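Local coordinates for fatty acid metabolism regulator protein (Bacillus subtilis, PDB 1VI0), which represses transcription of genes for fatty acid transport and beta-oxidation, binding DNA as a homodimer until long-chain fatty acyl-CoA inhibits that binding, at residues K9-Q12 and I13-A16; E62-G65 and Q66-R70. All blocks are in the same frame, centred on the assembly; numbering follows the deposited sequence.

Interaction 1: K9-Q12 and I13-A16; sequences KYMQ and IIDA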
loop_
_atom_site.group_PDB
_atom_site.type_symbol
_atom_site.label_atom_id
_atom_site.label_comp_id
_atom_site.label_asym_id
_atom_site.label_seq_id
_atom_site.Cartn_x
_atom_site.Cartn_y
_atom_site.Cartn_z
ATOM N N LYS A 9 13.894 27.621 -9.982
ATOM C CA LYS A 9 13.943 26.765 -11.192
ATOM C C LYS A 9 13.819 25.310 -10.839
ATOM O O LYS A 9 12.895 24.613 -11.301
ATOM C CB LYS A 9 15.131 27.162 -12.074
ATOM C CG LYS A 9 14.738 28.218 -13.128
ATOM C CD LYS A 9 15.649 29.438 -13.153
ATOM C CE LYS A 9 15.160 30.441 -14.210
ATOM N NZ LYS A 9 15.823 31.774 -14.115
ATOM N N TYR A 10 14.606 24.808 -9.902
ATOM C CA TYR A 10 14.474 23.404 -9.476
ATOM C C TYR A 10 13.090 23.158 -8.891
ATOM O O TYR A 10 12.335 22.368 -9.493
ATOM C CB TYR A 10 15.585 23.018 -8.553
ATOM C CG TYR A 10 15.673 21.594 -8.080
ATOM C CD1 TYR A 10 16.442 20.648 -8.739
ATOM C CD2 TYR A 10 15.010 21.190 -6.923
ATOM C CE1 TYR A 10 16.527 19.351 -8.281
ATOM C CE2 TYR A 10 15.111 19.904 -6.440
ATOM C CZ TYR A 10 15.850 18.981 -7.125
ATOM O OH TYR A 10 15.991 17.683 -6.689
HETATM N N MSE A 11 12.656 23.907 -7.874
HETATM C CA MSE A 11 11.324 23.698 -7.318
HETATM C C MSE A 11 10.194 24.027 -8.232
HETATM O O MSE A 11 9.129 23.370 -8.142
HETATM C CB MSE A 11 11.196 24.355 -5.937
HETATM C CG MSE A 11 12.203 23.756 -4.941
HETATM SE SE MSE A 11 11.695 21.969 -4.441
HETATM C CE MSE A 11 9.804 22.231 -4.251
ATOM N N GLN A 12 10.319 24.948 -9.192
ATOM C CA GLN A 12 9.257 25.211 -10.143
ATOM C C GLN A 12 8.970 23.942 -10.976
ATOM O O GLN A 12 7.849 23.679 -11.396
ATOM C CB GLN A 12 9.646 26.288 -11.162
ATOM C CG GLN A 12 9.504 27.715 -10.654
ATOM C CD GLN A 12 9.988 28.669 -11.768
ATOM O OE1 GLN A 12 9.211 28.855 -12.707
ATOM N NE2 GLN A 12 11.206 29.141 -11.618
ATOM N N ILE A 13 10.098 23.296 -11.341
ATOM C CA ILE A 13 9.959 22.058 -12.120
ATOM C C ILE A 13 9.358 20.944 -11.265
ATOM O O ILE A 13 8.454 20.242 -11.727
ATOM C CB ILE A 13 11.320 21.607 -12.683
ATOM C CG1 ILE A 13 11.720 22.567 -13.827
ATOM C CG2 ILE A 13 11.256 20.182 -13.198
ATOM C CD1 ILE A 13 13.239 22.601 -14.039
ATOM N N ILE A 14 9.874 20.799 -10.047
ATOM C CA ILE A 14 9.280 19.748 -9.178
ATOM C C ILE A 14 7.781 19.963 -8.999
ATOM O O ILE A 14 6.963 19.060 -9.085
ATOM C CB ILE A 14 9.971 19.738 -7.816
ATOM C CG1 ILE A 14 11.426 19.299 -7.954
ATOM C CG2 ILE A 14 9.212 18.811 -6.859
ATOM C CD1 ILE A 14 11.630 17.867 -8.368
ATOM N N ASP A 15 7.343 21.216 -8.829
ATOM C CA ASP A 15 5.929 21.523 -8.627
ATOM C C ASP A 15 5.111 21.283 -9.855
ATOM O O ASP A 15 3.980 20.755 -9.835
ATOM C CB ASP A 15 5.811 22.966 -8.117
ATOM C CG ASP A 15 6.103 23.125 -6.648
ATOM O OD1 ASP A 15 6.485 22.186 -5.943
ATOM O OD2 ASP A 15 5.963 24.288 -6.156
ATOM N N ALA A 16 5.686 21.600 -11.040
ATOM C CA ALA A 16 4.969 21.325 -12.277
ATOM C C ALA A 16 4.891 19.823 -12.492
ATOM O O ALA A 16 3.874 19.296 -12.928
ATOM C CB ALA A 16 5.674 21.995 -13.442
#

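Interaction 2: E62-G65 and Q66-R70; sequences EKMG and QFIER. With DCC (dodecyl-coa), chain C.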
loop_
_atom_site.group_PDB
_atom_site.type_symbol
_atom_site.label_atom_id
_atom_site.label_comp_id
_atom_site.label_asym_id
_atom_site.label_seq_id
_atom_site.Cartn_x
_atom_site.Cartn_y
_atom_site.Cartn_z
ATOM N N GLU A 62 12.636 15.386 -2.185
ATOM C CA GLU A 62 12.458 16.764 -1.793
ATOM C C GLU A 62 11.263 16.930 -0.861
ATOM O O GLU A 62 11.404 17.538 0.210
ATOM C CB GLU A 62 12.233 17.597 -3.078
ATOM C CG GLU A 62 11.999 19.074 -2.828
ATOM C CD GLU A 62 13.005 19.616 -1.832
ATOM O OE1 GLU A 62 14.210 19.286 -1.990
ATOM O OE2 GLU A 62 12.574 20.297 -0.880
ATOM N N LYS A 63 10.136 16.396 -1.227
ATOM C CA LYS A 63 8.905 16.503 -0.428
ATOM C C LYS A 63 9.056 15.711 0.851
ATOM O O LYS A 63 8.770 16.223 1.959
ATOM C CB LYS A 63 7.701 16.104 -1.232
ATOM C CG LYS A 63 7.307 16.825 -2.480
ATOM C CD LYS A 63 7.003 18.304 -2.287
ATOM C CE LYS A 63 6.368 18.895 -3.539
ATOM N NZ LYS A 63 5.866 20.297 -3.278
HETATM N N MSE A 64 9.638 14.491 0.793
HETATM C CA MSE A 64 9.851 13.714 2.012
HETATM C C MSE A 64 10.769 14.433 2.968
HETATM O O MSE A 64 10.594 14.433 4.200
HETATM C CB MSE A 64 10.441 12.309 1.715
HETATM C CG MSE A 64 10.769 11.501 2.967
HETATM SE SE MSE A 64 9.110 11.176 3.972
HETATM C CE MSE A 64 8.535 9.588 3.111
ATOM N N GLY A 65 11.861 14.987 2.416
ATOM C CA GLY A 65 12.840 15.702 3.223
ATOM C C GLY A 65 12.224 16.851 3.984
ATOM O O GLY A 65 12.533 17.077 5.170
ATOM N N GLN A 66 11.386 17.671 3.356
ATOM C CA GLN A 66 10.741 18.760 4.087
ATOM C C GLN A 66 9.887 18.158 5.213
ATOM O O GLN A 66 9.989 18.549 6.373
ATOM C CB GLN A 66 9.878 19.642 3.173
ATOM C CG GLN A 66 10.673 20.171 1.994
ATOM C CD GLN A 66 10.072 21.309 1.240
ATOM O OE1 GLN A 66 8.953 21.245 0.712
ATOM N NE2 GLN A 66 10.814 22.426 1.140
ATOM N N PHE A 67 9.096 17.148 4.826
ATOM C CA PHE A 67 8.243 16.457 5.807
ATOM C C PHE A 67 9.008 15.964 6.982
ATOM O O PHE A 67 8.612 16.180 8.155
ATOM C CB PHE A 67 7.472 15.338 5.086
ATOM C CG PHE A 67 6.517 14.625 5.987
ATOM C CD1 PHE A 67 5.353 15.250 6.434
ATOM C CD2 PHE A 67 6.788 13.338 6.424
ATOM C CE1 PHE A 67 4.493 14.579 7.288
ATOM C CE2 PHE A 67 5.925 12.665 7.268
ATOM C CZ PHE A 67 4.781 13.295 7.721
ATOM N N ILE A 68 10.162 15.333 6.788
ATOM C CA ILE A 68 10.959 14.821 7.896
ATOM C C ILE A 68 11.577 15.915 8.735
ATOM O O ILE A 68 11.562 15.796 9.964
ATOM C CB ILE A 68 12.033 13.858 7.389
ATOM C CG1 ILE A 68 11.374 12.620 6.757
ATOM C CG2 ILE A 68 12.981 13.440 8.496
ATOM C CD1 ILE A 68 10.386 11.940 7.663
ATOM N N GLU A 69 11.985 17.033 8.129
ATOM C CA GLU A 69 12.608 18.094 8.970
ATOM C C GLU A 69 11.554 18.704 9.878
ATOM O O GLU A 69 11.795 18.786 11.113
ATOM C CB GLU A 69 13.421 19.057 8.206
ATOM C CG GLU A 69 13.053 19.500 6.831
ATOM C CD GLU A 69 14.266 19.948 6.017
ATOM O OE1 GLU A 69 14.071 20.627 4.983
ATOM O OE2 GLU A 69 15.407 19.614 6.407
ATOM N N ARG A 70 10.359 18.927 9.345
ATOM C CA ARG A 70 9.250 19.398 10.170
ATOM C C ARG A 70 8.922 18.385 11.278
ATOM O O ARG A 70 8.566 18.801 12.372
ATOM C CB ARG A 70 7.968 19.588 9.334
ATOM C CG ARG A 70 8.206 20.445 8.105
ATOM C CD ARG A 70 8.486 21.885 8.493
ATOM N NE ARG A 70 9.786 22.098 9.077
ATOM C CZ ARG A 70 10.966 22.124 8.500
ATOM N NH1 ARG A 70 11.075 21.961 7.180
ATOM N NH2 ARG A 70 12.063 22.267 9.245
HETATM C C2 DCC C . 11.251 -9.984 9.888
HETATM C C4 DCC C . 11.885 -8.328 8.509
HETATM C C5 DCC C . 10.701 -7.642 8.653
HETATM C C6 DCC C . 9.742 -8.277 9.475
HETATM C C8 DCC C . 11.903 -6.475 7.363
HETATM C C10 DCC C . 5.411 11.938 2.402
HETATM C C11 DCC C . 5.154 13.221 1.592
HETATM C C12 DCC C . 6.113 13.407 0.419
HETATM N N9 DCC C . 12.655 -7.587 7.660
HETATM N N7 DCC C . 10.712 -6.482 7.907
HETATM N N3 DCC C . 12.228 -9.485 9.113
HETATM N N1 DCC C . 10.049 -9.418 10.128
HETATM N N6 DCC C . 8.538 -7.734 9.658
HETATM C "C1'" DCC C . 14.094 -7.881 7.318
HETATM C "C2'" DCC C . 14.469 -7.558 5.855
HETATM O "O2'" DCC C . 14.375 -8.815 5.132
HETATM C "C3'" DCC C . 15.989 -7.217 6.004
HETATM O "O3'" DCC C . 16.703 -8.467 6.310
HETATM C "C4'" DCC C . 15.930 -6.382 7.345
HETATM O "O4'" DCC C . 14.829 -6.912 8.083
HETATM C "C5'" DCC C . 15.843 -4.901 7.057
HETATM O "O5'" DCC C . 14.785 -4.554 6.116
HETATM P P1 DCC C . 13.757 -3.364 6.366
HETATM O O11 DCC C . 12.879 -3.277 5.219
HETATM O O12 DCC C . 13.133 -3.555 7.785
HETATM O O6 DCC C . 14.643 -2.102 6.540
HETATM P P2 DCC C . 15.304 -1.600 5.268
HETATM O O21 DCC C . 15.785 -0.208 5.605
HETATM O O22 DCC C . 16.248 -2.611 4.775
HETATM O O7 DCC C . 14.189 -1.387 4.108
HETATM C CPA DCC C . 13.421 -0.102 4.123
HETATM C CPB DCC C . 12.400 -0.097 2.947
HETATM C CP8 DCC C . 11.677 -1.455 2.882
HETATM C CP7 DCC C . 13.208 0.080 1.666
HETATM C CP9 DCC C . 11.476 1.066 2.990
HETATM O OP3 DCC C . 11.156 -1.822 4.117
HETATM C CP6 DCC C . 10.597 -1.507 1.820
HETATM O OP2 DCC C . 10.897 -1.403 0.639
HETATM N NP2 DCC C . 9.396 -1.691 2.296
HETATM C CP5 DCC C . 8.193 -1.726 1.366
HETATM C CP4 DCC C . 7.584 -0.273 1.469
HETATM C CP3 DCC C . 6.490 -0.084 0.403
HETATM O OP1 DCC C . 6.766 -0.213 -0.789
HETATM N NP1 DCC C . 5.305 0.165 0.856
HETATM C CP2 DCC C . 4.088 0.356 0.037
HETATM C CP1 DCC C . 3.739 1.795 0.275
HETATM S S DCC C . 5.062 3.016 0.116
HETATM P P3 DCC C . 18.117 -8.972 5.735
HETATM O O31 DCC C . 18.188 -8.608 4.319
HETATM O O32 DCC C . 19.201 -8.336 6.500
HETATM O O33 DCC C . 18.043 -10.454 5.982
HETATM C CA1 DCC C . 5.037 3.306 -1.672
HETATM C CA2 DCC C . 5.718 4.653 -2.072
HETATM O OA1 DCC C . 4.482 2.559 -2.445
HETATM C CA3 DCC C . 4.790 5.866 -1.868
HETATM C CA4 DCC C . 5.231 6.968 -0.979
HETATM C CA5 DCC C . 4.556 7.000 0.374
HETATM C CA6 DCC C . 4.275 8.394 0.907
HETATM C CA7 DCC C . 5.125 8.830 2.079
HETATM C CA8 DCC C . 4.513 9.697 3.119
HETATM C CA9 DCC C . 4.142 11.121 2.696
#

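Interaction 1: K9-Q12 and I13-A16
Lys9, Tyr10, Met11 and Gln12 each accept a backbone hydrogen bond from the residue four positions on, so the segment forms a regular alpha-helical turn. The bond from Ile14 N to Tyr10 O is 3.0 Å long. Asp15 N reaches Met11 O at 2.9 Å. On one side of the helix the ring of Tyr10 and the side chain of Ile14 lie side by side and point the same way. Tyr10 CG is anti to the backbone N (chi1 -176°), and the ring reaches outward with a slight lean forward that brings CE2 beside Ile14. This CE2 meets Ile14 CG1 at 4.0 Å, an apolar contact made obliquely to the ring. Selenomethionine Met11 is bent at chi2 and chi3, and these bends carry its methyl end forward over the next turn. There CE lies 3.7 Å from Asp15 OD1 and 4.3 Å from Ile14 CG2. The carboxylate stays near the backbone, with Asp15 CG 3.4 Å from Met11 O. Ile13 sends its CG1 branch back along the helix, and CD1 comes to 3.4 Å from Lys9 O. This first helix of the TetR-type DNA-binding domain packs on several neighbours. Tyr10 stacks on Phe49, and Ile13 touches Ile45 and Tyr48 of helix 42-48. Ala16 rests on Gln37 and Ala38 of helix 31-38. Ile14 faces Leu59 and Tyr10 touches Ser58, both on helix 52-75.

Interaction 2: E62-G65 and Q66-R70
Met64, a selenomethionine, meets Phe67 and Ile68 one turn further along the helix and also reaches the bound dodecyl-CoA. Its CB leaves the helix away from residues 66-70. CG is anti to the backbone N (chi1 176°) and lies 4.0 Å from Ile68 CG1. The chain then bends at chi2, which lays SE against both partners. SE is 3.9 Å from Ile68 CG1 and 4.0 Å from Phe67 CD2. The second of these is a Met-aromatic contact, with SE oblique to the ring, 73° off its normal. A further bend at chi3 turns CE to the ligand, where it meets acyl-chain atom CA7 at 3.6 Å. Lys63 adds its CB, 3.5 Å from the chain end C12. On another side of the helix Glu62 OE2 lies 3.4 Å from Gln66 NE2, but the angle is too poor for a hydrogen bond. Backbone bonds four residues apart hold the turn, including Ile68 N to Met64 O at 2.8 Å. Tyr128 of helix 115-141 meets the Phe67 ring edge to face and also touches Met64 and Ile68. Lys63 and Met64 form part of the dodecyl-CoA pocket, probably the site where this TetR-family repressor takes up its longer acyl-CoA inhibitors.

Overall arrangement
From the N terminus, the chain first makes interaction 1 on helix 9-24, then passes through helices 31-38 and 42-48 and makes interaction 2 on helix 52-75. Each contact lies within one helix and closes no long loop. They come in series, neither nested nor crossing, with centres about 16 Å apart. They meet directly where Met11 SE packs on Glu62 CG, 3.3 Å away. Asp15 OD1 and Lys63 NZ add a weak ion pair at 3.3 Å. Residues 9-16 belong to the DNA-binding domain, and Lys63 and Met64 line the acyl-CoA pocket. Helix 52-75 thus joins the pocket to the DNA-binding domain, a route by which acyl-CoA binding probably affects DNA binding, as in other TetR-family repressors.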